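Local atomic coordinates of acyl-CoA dehydrogenase domain protein Tcur3483 (Thermomonospora curvata, PDB entry 6WY9), a protein that probably acts as an FAD-dependent acyl-CoA dehydrogenase, an oxidoreductase working on CH-CH groups of its substrates. Residues A[37-42]-A[72-77]; A[88-93]-A[314-319]; A[335-340]-A[385-390]. All blocks are in the same frame, centred on the assembly; numbering follows the deposited sequence.

In the fold
The three contacts run from the helices of the N-terminal domain to the cofactor site. Interaction 1 is partly buried, its centre about 19 Å from the centre of the chain, and mixes aromatic packing with one short bond to an exposed carboxylate. Interaction 2, also partly buried, is purely apolar across its interface and joins the N-terminal to the C-terminal domain. These two touch, through Tyr77 and Arg88. Interaction 3 is a buried contact within the C-terminal domain, where an amide bridges two helices and the next residue, Glu388, binds the cofactor ribose. Helices 292-321 and 326-350, carrying one side each of interactions 2 and 3, are consecutive, though the contacts lie about 9 Å apart at their nearest atoms.

Interaction 1. Residues A[37-42]-A[72-77]; sequences RAYFNG and DGWLGY
Tyr39, on the last turn of helix 26-41, reaches Asp72 and Trp74 just beyond the end of helix 62-71. Its CG lies anti to the backbone N (chi1 171°), which carries the ring from CB out toward the opposing segment, past the indole. Tyr39 CG and Tyr39 CD2 lie 4.0 and 3.7 Å from Trp74 NE1, and further out Tyr39 CE2 comes to 3.5 Å from Trp74 CD1. Trp74 NE1 sits over one face of the phenol, offset toward the rim, the ring planes obliquely inclined at 51°. On the other branch, Tyr39 CE1 is 3.1 Å from Asp72 OD2, which lies in the phenol plane at its edge. Tyr39 CZ lies between Asp72 OD2 (3.2 Å) and Trp74 CD1, and at the tip Tyr39 OH gives Asp72 OD2 a short hydrogen bond of 2.5 Å, received on the anti lone pair. Tyrosine suits this place because its ring packs against the indole while its hydroxyl reaches a carboxylate nearer the surface. Gly73, at backbone angles where a CB would jam against the carbonyl O of Asp72, ends helix 62-71 in a Schellman motif, and the contact fastens helix 26-41 to this turn within the helical N-terminal domain of the acyl-CoA dehydrogenase fold.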
# COMPACT_ATOMS: atom_id res chain seq x y z
N ARG A 37 16.20 23.03 -26.69
CA ARG A 37 17.40 22.21 -26.52
C ARG A 37 18.62 22.92 -27.09
O ARG A 37 19.65 23.03 -26.42
CB ARG A 37 17.24 20.85 -27.20
CG ARG A 37 16.01 20.08 -26.78
CD ARG A 37 16.28 19.15 -25.65
NE ARG A 37 16.24 17.80 -26.14
CZ ARG A 37 15.24 16.93 -25.99
NH1 ARG A 37 15.39 15.74 -26.51
NH2 ARG A 37 14.14 17.22 -25.32
N ALA A 38 18.55 23.35 -28.36
CA ALA A 38 19.64 24.14 -28.90
C ALA A 38 20.02 25.28 -27.94
O ALA A 38 21.20 25.50 -27.64
CB ALA A 38 19.25 24.68 -30.28
N TYR A 39 19.02 25.98 -27.39
CA TYR A 39 19.31 27.15 -26.58
C TYR A 39 20.04 26.77 -25.28
O TYR A 39 21.09 27.34 -24.95
CB TYR A 39 18.02 27.89 -26.26
CG TYR A 39 18.18 28.99 -25.24
CD1 TYR A 39 18.84 30.17 -25.57
CD2 TYR A 39 17.65 28.86 -23.96
CE1 TYR A 39 18.98 31.21 -24.63
CE2 TYR A 39 17.78 29.91 -23.01
CZ TYR A 39 18.46 31.07 -23.35
OH TYR A 39 18.60 32.10 -22.43
N PHE A 40 19.47 25.83 -24.52
CA PHE A 40 20.10 25.40 -23.27
C PHE A 40 21.46 24.77 -23.52
O PHE A 40 22.36 24.90 -22.68
CB PHE A 40 19.20 24.42 -22.52
CG PHE A 40 17.94 25.03 -22.02
CD1 PHE A 40 17.95 26.30 -21.45
CD2 PHE A 40 16.74 24.35 -22.09
CE1 PHE A 40 16.78 26.88 -20.98
CE2 PHE A 40 15.57 24.92 -21.63
CZ PHE A 40 15.59 26.19 -21.07
N ASN A 41 21.62 24.07 -24.65
CA ASN A 41 22.92 23.51 -24.97
C ASN A 41 23.97 24.60 -25.10
O ASN A 41 25.13 24.40 -24.73
CB ASN A 41 22.86 22.68 -26.26
CG ASN A 41 24.18 21.99 -26.57
OD1 ASN A 41 24.47 20.93 -26.02
ND2 ASN A 41 24.98 22.59 -27.45
N GLY A 42 23.59 25.75 -25.64
CA GLY A 42 24.51 26.87 -25.75
C GLY A 42 24.83 27.55 -24.44
O GLY A 42 25.58 28.53 -24.45
N ASP A 72 17.06 36.95 -22.36
CA ASP A 72 16.66 36.28 -23.60
C ASP A 72 15.15 36.11 -23.75
O ASP A 72 14.71 35.52 -24.74
CB ASP A 72 17.34 34.92 -23.73
CG ASP A 72 18.82 35.04 -23.95
OD1 ASP A 72 19.27 36.11 -24.40
OD2 ASP A 72 19.54 34.07 -23.65
N GLY A 73 14.35 36.61 -22.81
CA GLY A 73 12.91 36.65 -22.97
C GLY A 73 12.15 35.43 -22.51
O GLY A 73 10.95 35.33 -22.79
N TRP A 74 12.78 34.48 -21.83
CA TRP A 74 12.06 33.26 -21.50
C TRP A 74 11.30 33.34 -20.18
O TRP A 74 10.36 32.56 -19.98
CB TRP A 74 13.03 32.07 -21.46
CG TRP A 74 13.54 31.65 -22.80
CD1 TRP A 74 14.83 31.73 -23.25
CD2 TRP A 74 12.77 31.10 -23.88
NE1 TRP A 74 14.91 31.26 -24.54
CE2 TRP A 74 13.66 30.86 -24.95
CE3 TRP A 74 11.42 30.78 -24.05
CZ2 TRP A 74 13.25 30.30 -26.18
CZ3 TRP A 74 11.01 30.22 -25.28
CH2 TRP A 74 11.92 30.00 -26.32
N LEU A 75 11.67 34.27 -19.29
CA LEU A 75 10.98 34.36 -18.00
C LEU A 75 9.53 34.81 -18.16
O LEU A 75 8.64 34.29 -17.47
CB LEU A 75 11.76 35.31 -17.08
CG LEU A 75 13.16 34.78 -16.74
CD1 LEU A 75 13.80 35.57 -15.58
CD2 LEU A 75 13.11 33.26 -16.43
N GLY A 76 9.25 35.75 -19.05
CA GLY A 76 7.86 36.17 -19.18
C GLY A 76 7.06 35.36 -20.18
O GLY A 76 5.98 35.79 -20.60
N TYR A 77 7.58 34.20 -20.58
CA TYR A 77 6.96 33.42 -21.64
C TYR A 77 5.47 33.20 -21.39
O TYR A 77 4.66 33.32 -22.31
CB TYR A 77 7.68 32.08 -21.76
CG TYR A 77 7.46 31.37 -23.08
CD1 TYR A 77 7.94 31.91 -24.27
CD2 TYR A 77 6.83 30.14 -23.12
CE1 TYR A 77 7.77 31.22 -25.49
CE2 TYR A 77 6.65 29.45 -24.31
CZ TYR A 77 7.12 29.99 -25.49
OH TYR A 77 6.92 29.29 -26.65

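Interaction 2. Residues A[88-93]-A[314-319]; sequences RSISEQ and KMTIAV
An apolar helix-helix seam between the N-terminal and C-terminal domains is built here on Ile90, which meets Thr316 and Ile317. Ile90 opens helix 90-103 and points its side chain at helix 292-321, its two branches dividing the work. The CG2 methyl of Ile90 comes to 3.7 Å from Thr316 CG2, methyl against methyl, as the two side chains pass one another heading opposite ways. The longer branch lies crosswise, nearly perpendicular, to the Ile317 side chain, with Ile90 CD1 3.9 Å from Ile317 CA and 4.0 Å from Ile317 CG1. Thr316 presents its methyl to Ile90 because CG2 stands anti to the backbone N (OG1 chi1 -58°); the hydroxyl is turned back to bond Asn312 O one helical turn earlier, so a polar residue can offer an apolar surface. A beta-branched isoleucine suits the first turn, since both branches find a partner.

The start of that turn carries a capping box, in which the side chains of Ser89 and Glu92 bind each other's backbone N-H. Ser89 N donates to Glu92 OE1 at 3.0 Å, nearly straight at 174°, and Ser89 OG gives the same oxygen a second bond. The return bond, Glu92 N to Ser89 OG, is weak at 3.5 Å. Glu92 OE2 takes a salt bridge from Arg88 NH1, 2.9 Å away, on its syn lone pair, though this oxygen is tilted from the guanidinium plane of Arg88.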
# COMPACT_ATOMS: atom_id res chain seq x y z
N ARG A 88 1.98 33.05 -23.74
CA ARG A 88 1.93 31.72 -24.33
C ARG A 88 1.05 30.77 -23.52
O ARG A 88 0.75 31.00 -22.34
CB ARG A 88 3.34 31.14 -24.46
CG ARG A 88 4.26 31.94 -25.38
CD ARG A 88 3.93 31.72 -26.86
NE ARG A 88 4.84 32.43 -27.75
CZ ARG A 88 5.03 32.13 -29.03
NH1 ARG A 88 4.38 31.11 -29.58
NH2 ARG A 88 5.89 32.83 -29.76
N SER A 89 0.64 29.69 -24.16
CA SER A 89 -0.35 28.77 -23.61
C SER A 89 0.29 27.82 -22.59
O SER A 89 1.51 27.72 -22.46
CB SER A 89 -1.00 27.95 -24.72
OG SER A 89 -0.02 27.13 -25.33
N ILE A 90 -0.58 27.09 -21.89
CA ILE A 90 -0.15 26.17 -20.85
C ILE A 90 0.69 25.05 -21.44
O ILE A 90 1.70 24.63 -20.86
CB ILE A 90 -1.36 25.60 -20.10
CG1 ILE A 90 -2.08 26.72 -19.37
CG2 ILE A 90 -0.92 24.54 -19.13
CD1 ILE A 90 -3.33 26.26 -18.67
N SER A 91 0.24 24.49 -22.57
CA SER A 91 1.03 23.51 -23.30
C SER A 91 2.45 24.01 -23.54
O SER A 91 3.43 23.32 -23.22
CB SER A 91 0.32 23.18 -24.61
OG SER A 91 -1.01 22.78 -24.33
N GLU A 92 2.59 25.22 -24.11
CA GLU A 92 3.92 25.77 -24.35
C GLU A 92 4.68 26.00 -23.04
O GLU A 92 5.89 25.72 -22.96
CB GLU A 92 3.82 27.07 -25.15
CG GLU A 92 3.21 26.95 -26.56
CD GLU A 92 2.88 28.30 -27.19
OE1 GLU A 92 1.86 28.93 -26.82
OE2 GLU A 92 3.64 28.76 -28.07
N GLN A 93 3.99 26.52 -22.02
CA GLN A 93 4.64 26.73 -20.73
C GLN A 93 5.22 25.43 -20.19
O GLN A 93 6.32 25.42 -19.61
CB GLN A 93 3.65 27.34 -19.73
CG GLN A 93 3.00 28.63 -20.22
CD GLN A 93 2.07 29.29 -19.20
OE1 GLN A 93 1.59 30.40 -19.41
NE2 GLN A 93 1.81 28.59 -18.09
N LYS A 314 -5.26 18.95 -15.76
CA LYS A 314 -6.54 19.53 -15.35
C LYS A 314 -6.34 20.62 -14.30
O LYS A 314 -6.92 21.71 -14.41
CB LYS A 314 -7.45 18.44 -14.80
CG LYS A 314 -7.90 17.38 -15.76
CD LYS A 314 -8.85 16.44 -15.00
CE LYS A 314 -10.10 17.18 -14.41
NZ LYS A 314 -10.68 16.43 -13.22
N MET A 315 -5.52 20.36 -13.28
CA MET A 315 -5.41 21.35 -12.20
C MET A 315 -4.67 22.62 -12.64
O MET A 315 -5.03 23.72 -12.21
CB MET A 315 -4.77 20.69 -10.99
CG MET A 315 -5.64 19.51 -10.49
SD MET A 315 -7.48 19.73 -10.59
CE MET A 315 -8.01 17.99 -10.61
N THR A 316 -3.68 22.51 -13.53
CA THR A 316 -3.07 23.72 -14.08
C THR A 316 -4.09 24.55 -14.83
O THR A 316 -4.14 25.79 -14.70
CB THR A 316 -1.89 23.35 -14.97
OG1 THR A 316 -0.98 22.61 -14.18
CG2 THR A 316 -1.17 24.59 -15.47
N ILE A 317 -4.94 23.90 -15.62
CA ILE A 317 -5.97 24.64 -16.33
C ILE A 317 -6.84 25.41 -15.35
O ILE A 317 -7.19 26.59 -15.55
CB ILE A 317 -6.81 23.69 -17.19
CG1 ILE A 317 -5.95 23.23 -18.40
CG2 ILE A 317 -8.12 24.42 -17.57
CD1 ILE A 317 -6.51 22.09 -19.22
N ALA A 318 -7.26 24.72 -14.28
CA ALA A 318 -8.11 25.34 -13.28
C ALA A 318 -7.41 26.54 -12.64
O ALA A 318 -8.00 27.62 -12.53
CB ALA A 318 -8.48 24.29 -12.21
N VAL A 319 -6.15 26.37 -12.21
CA VAL A 319 -5.49 27.41 -11.43
C VAL A 319 -5.26 28.65 -12.29
O VAL A 319 -5.50 29.78 -11.84
CB VAL A 319 -4.18 26.88 -10.82
CG1 VAL A 319 -3.14 26.61 -11.89
CG2 VAL A 319 -3.62 27.88 -9.78

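Interaction 3. Residues A[335-340]-A[385-390]. With FDA (dihydroflavine-adenine dinucleotide), chain C.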
# COMPACT_ATOMS: atom_id res chain seq x y z
N TYR A 335 -1.47 13.38 -4.10
CA TYR A 335 -1.26 12.23 -4.98
C TYR A 335 0.06 12.38 -5.76
O TYR A 335 0.88 11.43 -5.81
CB TYR A 335 -2.43 12.08 -5.97
CG TYR A 335 -2.11 10.96 -6.96
CD1 TYR A 335 -2.08 9.63 -6.53
CD2 TYR A 335 -1.76 11.25 -8.30
CE1 TYR A 335 -1.75 8.60 -7.42
CE2 TYR A 335 -1.42 10.23 -9.18
CZ TYR A 335 -1.40 8.91 -8.74
OH TYR A 335 -1.05 7.89 -9.62
N GLY A 336 0.31 13.56 -6.34
CA GLY A 336 1.49 13.71 -7.19
C GLY A 336 2.79 13.56 -6.41
O GLY A 336 3.68 12.79 -6.80
N THR A 337 2.91 14.26 -5.26
CA THR A 337 4.14 14.15 -4.47
C THR A 337 4.35 12.73 -3.90
O THR A 337 5.50 12.25 -3.84
CB THR A 337 4.16 15.21 -3.34
OG1 THR A 337 3.03 15.03 -2.47
CG2 THR A 337 4.11 16.62 -3.94
N GLU A 338 3.29 12.01 -3.52
CA GLU A 338 3.52 10.63 -3.09
C GLU A 338 3.89 9.74 -4.27
O GLU A 338 4.70 8.80 -4.13
CB GLU A 338 2.30 10.09 -2.32
CG GLU A 338 2.17 10.91 -0.97
CD GLU A 338 0.87 10.69 -0.25
OE1 GLU A 338 0.02 9.91 -0.74
OE2 GLU A 338 0.66 11.38 0.76
N THR A 339 3.33 10.02 -5.45
CA THR A 339 3.72 9.29 -6.64
C THR A 339 5.19 9.54 -7.01
O THR A 339 5.89 8.61 -7.41
CB THR A 339 2.79 9.64 -7.80
OG1 THR A 339 1.46 9.20 -7.47
CG2 THR A 339 3.22 8.94 -9.11
N HIS A 340 5.69 10.78 -6.86
CA HIS A 340 7.12 10.98 -7.14
C HIS A 340 8.00 10.07 -6.28
O HIS A 340 8.99 9.51 -6.78
CB HIS A 340 7.56 12.43 -6.91
CG HIS A 340 6.76 13.43 -7.69
ND1 HIS A 340 6.83 14.79 -7.44
CD2 HIS A 340 5.87 13.27 -8.69
CE1 HIS A 340 6.00 15.42 -8.26
NE2 HIS A 340 5.39 14.52 -9.02
N GLY A 385 2.21 22.76 1.55
CA GLY A 385 1.06 22.04 2.07
C GLY A 385 1.38 20.63 2.55
O GLY A 385 1.95 19.83 1.82
N VAL A 386 0.98 20.31 3.76
CA VAL A 386 1.33 19.06 4.44
C VAL A 386 0.29 18.01 4.05
O VAL A 386 -0.91 18.24 4.22
CB VAL A 386 1.37 19.33 5.95
CG1 VAL A 386 1.56 18.07 6.82
CG2 VAL A 386 2.42 20.42 6.23
N ASN A 387 0.72 16.85 3.52
CA ASN A 387 -0.26 15.98 2.88
C ASN A 387 -1.36 15.54 3.87
O ASN A 387 -2.50 15.32 3.44
CB ASN A 387 0.42 14.77 2.21
CG ASN A 387 1.11 15.15 0.89
OD1 ASN A 387 1.15 16.35 0.52
ND2 ASN A 387 1.63 14.15 0.19
N GLU A 388 -1.05 15.38 5.17
CA GLU A 388 -2.12 15.08 6.14
C GLU A 388 -3.21 16.15 6.14
O GLU A 388 -4.41 15.85 6.24
CB GLU A 388 -1.55 14.95 7.56
CG GLU A 388 -0.79 13.57 7.76
CD GLU A 388 0.73 13.68 7.49
OE1 GLU A 388 1.12 14.57 6.69
OE2 GLU A 388 1.51 12.90 8.09
N VAL A 389 -2.80 17.40 6.15
CA VAL A 389 -3.75 18.50 6.18
C VAL A 389 -4.49 18.58 4.86
O VAL A 389 -5.70 18.89 4.81
CB VAL A 389 -3.00 19.79 6.53
CG1 VAL A 389 -3.90 21.05 6.37
CG2 VAL A 389 -2.47 19.67 7.96
N LEU A 390 -3.80 18.28 3.76
CA LEU A 390 -4.48 18.26 2.47
C LEU A 390 -5.56 17.17 2.44
O LEU A 390 -6.66 17.40 1.94
CB LEU A 390 -3.43 18.05 1.36
CG LEU A 390 -2.47 19.25 1.26
CD1 LEU A 390 -1.53 19.02 0.05
CD2 LEU A 390 -3.17 20.57 1.12
PA FDA C . 5.79 20.30 11.25
O1A FDA C . 6.55 20.03 12.51
O2A FDA C . 4.68 21.37 11.24
O5B FDA C . 4.94 18.89 10.86
C5B FDA C . 5.87 17.85 10.75
C4B FDA C . 5.08 16.60 10.30
O4B FDA C . 3.94 16.47 11.28
C3B FDA C . 4.35 16.80 8.98
O3B FDA C . 5.11 16.43 7.89
C2B FDA C . 3.21 15.79 9.11
O2B FDA C . 3.65 14.38 9.02
C1B FDA C . 2.75 15.96 10.59
N9A FDA C . 1.61 16.86 10.78
C8A FDA C . 1.61 18.26 10.94
N7A FDA C . 0.39 18.74 11.15
C5A FDA C . -0.44 17.64 11.12
C6A FDA C . -1.83 17.53 11.25
N6A FDA C . -2.61 18.61 11.47
N1A FDA C . -2.43 16.32 11.18
C2A FDA C . -1.58 15.28 10.96
N3A FDA C . -0.23 15.23 10.80
C4A FDA C . 0.31 16.45 10.90
N1 FDA C . 9.26 27.37 3.95
C2 FDA C . 9.26 28.75 3.65
O2 FDA C . 8.65 29.55 4.39
N3 FDA C . 9.95 29.13 2.51
C4 FDA C . 10.65 28.24 1.66
O4 FDA C . 11.25 28.68 0.69
C4X FDA C . 10.61 26.86 2.04
N5 FDA C . 11.27 25.91 1.26
C5X FDA C . 11.65 24.73 1.85
C6 FDA C . 12.62 23.97 1.32
C7 FDA C . 12.99 22.77 1.97
C7M FDA C . 14.02 21.99 1.39
C8 FDA C . 12.39 22.35 3.10
C8M FDA C . 12.76 21.09 3.78
C9 FDA C . 11.36 23.12 3.63
C9A FDA C . 11.01 24.31 3.01
N10 FDA C . 9.97 25.10 3.53
C10 FDA C . 9.96 26.45 3.15
C1' FDA C . 9.36 24.72 4.84
C2' FDA C . 8.06 23.89 4.65
O2' FDA C . 7.06 24.67 4.21
C3' FDA C . 7.80 23.28 6.10
O3' FDA C . 8.76 22.29 6.42
C4' FDA C . 6.38 22.72 6.20
O4' FDA C . 5.52 23.81 6.18
C5' FDA C . 6.29 21.84 7.47
O5' FDA C . 6.52 22.66 8.58
P FDA C . 7.50 21.88 9.64
O1P FDA C . 8.69 21.56 8.88
O2P FDA C . 7.59 22.76 10.87
O3P FDA C . 6.80 20.43 10.04
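Helix 326-350 passes the first turn of helix 387-399 with Thr337 and Asn387 nearest across the gap, their CA atoms 8.8 Å apart, and Val386 at the N-cap position of the second helix. Asn387 points toward the first helix with its CG anti to the carbonyl carbon (chi1 -76°), which brings ND2 between two acceptors. One bond runs 3.1 Å from Asn387 ND2 to Thr337 OG1, almost straight and in the amide plane. The other spans 3.0 Å from Asn387 ND2 to Glu338 OE2, which it meets from above the carboxylate plane, the two flat groups being 58° apart. Each partner is held in turn: Thr337 OG1 also bonds Lys333 O, and Glu338 OE1 forms a salt bridge with Arg391. Asn387 OD1 for its part accepts a hydrogen bond from Lys333 NZ. Asparagine suits this buried place because one short side chain donates twice and accepts as well. A leucine here would probably leave Thr337 OG1 and Glu338 OE2 without their shared donor and deprive Lys333 of one of its acceptors in a buried setting.

The next residue, Glu388, sets out to the other side, toward the cofactor. Its chain bends at chi2 (93°), and Glu388 OE2 accepts from the ribose hydroxyl O2B of FDA at 2.8 Å; both its oxygens also bond a neighbouring subunit. Val386 CG1 packs 3.6 Å from FDA C2B, and Val389 CG2 lies near the adenine amino group. The chemistry implies a second shell: the amide of Asn387 ties the helix start to helix 326-350, consistent with a fixed position for the Glu388 carboxylate that grips the adenosine ribose at the subunit interface.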